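Methyltransferase small domain-containing protein (Thermoplasma acidophilum, PDB 1NE2) is of unknown function but has the fold of an S-adenosylmethionine-dependent methyltransferase, so probably acts as a transferase. Local coordinates at residues I12-L17 and S69-A74. Residues are numbered along the deposited sequence; the frame is centred on the assembly and turned at random.
Sequences IRLQKL and SYLLGA
Arg13 and Leu14, near the C-terminal end of the N-terminal helix 6-14, meet Leu71 in the last turn of helix 64-71, which follows the first strand of the Rossmann-like methyltransferase sheet. The backbones stay well apart, with Arg13 CA and Leu71 CA 8.1 Å from each other, so side chains alone bridge the gap. Leu71 does so with both methyls of its forked end. Its CD1 touches the base of the arginine, 3.9 Å from Arg13 CB, and also the leucine branch Leu14 CD2 at 4.0 Å. The other methyl, Leu71 CD2, sits over one face of the guanidinium, displaced toward its rim and 3.7 Å from Arg13 NH2. Bends at chi2 (-64°) and chi3 (-69°) bring the guanidinium alongside Leu71, where that face lies against the methyl. Leu14 and Leu71 pass each other in opposite directions, and Leu10 and Ile64 extend the apolar seam on the same two helices. Beyond Leu71, Gly73 ends helix 64-71 in a Schellman motif: its phi is positive (90°), and Gly73 N bonds to Tyr70 O at 3.1 Å while Ala74 N reaches Ser69 O at 3.2 Å. With 135 Å² buried in total and no hydrogen bond across it, the contact rests on van der Waals packing, in which the charged, exposed Arg13 offers its CB and one guanidinium face to the methyls of Leu71 while Leu14 is buried.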
# COMPACT_ATOMS: atom_id res chain seq x y z
N ILE B 12 2.24 -8.13 23.29
CA ILE B 12 1.69 -9.47 23.50
C ILE B 12 1.10 -10.05 22.23
O ILE B 12 1.06 -11.27 22.06
CB ILE B 12 0.64 -9.50 24.64
CG1 ILE B 12 -0.47 -8.49 24.38
CG2 ILE B 12 1.33 -9.22 25.97
CD1 ILE B 12 -1.55 -8.51 25.44
N ARG B 13 0.63 -9.20 21.31
CA ARG B 13 0.09 -9.71 20.06
C ARG B 13 1.26 -10.14 19.17
O ARG B 13 1.16 -11.12 18.43
CB ARG B 13 -0.76 -8.64 19.36
CG ARG B 13 -2.08 -8.34 20.08
CD ARG B 13 -2.99 -9.57 20.10
NE ARG B 13 -3.52 -9.90 18.77
CZ ARG B 13 -4.59 -9.33 18.22
NH1 ARG B 13 -5.27 -8.40 18.88
NH2 ARG B 13 -4.98 -9.70 17.01
N LEU B 14 2.37 -9.42 19.25
CA LEU B 14 3.54 -9.78 18.46
C LEU B 14 4.18 -11.08 18.97
O LEU B 14 4.74 -11.85 18.20
CB LEU B 14 4.58 -8.65 18.48
CG LEU B 14 4.18 -7.33 17.82
CD1 LEU B 14 5.34 -6.32 17.91
CD2 LEU B 14 3.82 -7.59 16.36
N GLN B 15 4.08 -11.32 20.27
CA GLN B 15 4.68 -12.52 20.84
C GLN B 15 3.98 -13.79 20.37
O GLN B 15 4.55 -14.88 20.44
CB GLN B 15 4.67 -12.42 22.38
CG GLN B 15 5.59 -11.31 22.88
CD GLN B 15 5.32 -10.90 24.32
OE1 GLN B 15 4.19 -10.98 24.79
NE2 GLN B 15 6.36 -10.45 25.01
N LYS B 16 2.76 -13.65 19.85
CA LYS B 16 2.02 -14.80 19.35
C LYS B 16 2.56 -15.26 18.00
O LYS B 16 2.39 -16.42 17.61
CB LYS B 16 0.54 -14.45 19.23
CG LYS B 16 -0.10 -14.02 20.53
CD LYS B 16 -1.56 -13.64 20.34
CE LYS B 16 -2.17 -13.11 21.62
NZ LYS B 16 -3.58 -12.67 21.43
N LEU B 17 3.22 -14.35 17.28
CA LEU B 17 3.79 -14.67 15.98
C LEU B 17 4.83 -15.78 16.09
O LEU B 17 5.28 -16.12 17.19
CB LEU B 17 4.43 -13.43 15.35
CG LEU B 17 3.52 -12.43 14.63
CD1 LEU B 17 2.31 -12.08 15.47
CD2 LEU B 17 4.33 -11.18 14.30
N SER B 69 2.45 -3.26 12.21
CA SER B 69 1.86 -2.08 11.58
C SER B 69 0.39 -2.35 11.32
O SER B 69 -0.45 -1.48 11.51
CB SER B 69 2.56 -1.76 10.26
OG SER B 69 3.91 -1.40 10.49
N TYR B 70 0.08 -3.57 10.89
CA TYR B 70 -1.29 -3.97 10.61
C TYR B 70 -2.09 -3.96 11.91
O TYR B 70 -3.23 -3.47 11.96
CB TYR B 70 -1.30 -5.37 10.00
CG TYR B 70 -2.67 -5.89 9.64
CD1 TYR B 70 -3.37 -5.39 8.54
CD2 TYR B 70 -3.26 -6.90 10.39
CE1 TYR B 70 -4.63 -5.89 8.20
CE2 TYR B 70 -4.51 -7.41 10.06
CZ TYR B 70 -5.19 -6.90 8.96
OH TYR B 70 -6.41 -7.43 8.62
N LEU B 71 -1.50 -4.51 12.97
CA LEU B 71 -2.16 -4.55 14.27
C LEU B 71 -2.41 -3.15 14.83
O LEU B 71 -3.34 -2.95 15.61
CB LEU B 71 -1.34 -5.37 15.25
CG LEU B 71 -1.25 -6.86 14.87
CD1 LEU B 71 -0.13 -7.54 15.65
CD2 LEU B 71 -2.59 -7.52 15.15
N LEU B 72 -1.58 -2.18 14.43
CA LEU B 72 -1.74 -0.81 14.90
C LEU B 72 -2.75 0.00 14.08
O LEU B 72 -2.91 1.21 14.28
CB LEU B 72 -0.38 -0.09 14.93
CG LEU B 72 0.50 -0.48 16.12
CD1 LEU B 72 1.88 0.14 15.96
CD2 LEU B 72 -0.15 -0.01 17.42
N GLY B 73 -3.42 -0.65 13.14
CA GLY B 73 -4.43 0.04 12.36
C GLY B 73 -4.02 0.72 11.07
O GLY B 73 -4.69 1.67 10.64
N ALA B 74 -2.93 0.27 10.46
CA ALA B 74 -2.50 0.84 9.19
C ALA B 74 -3.63 0.59 8.18
O ALA B 74 -4.32 -0.43 8.25
CB ALA B 74 -1.20 0.18 8.71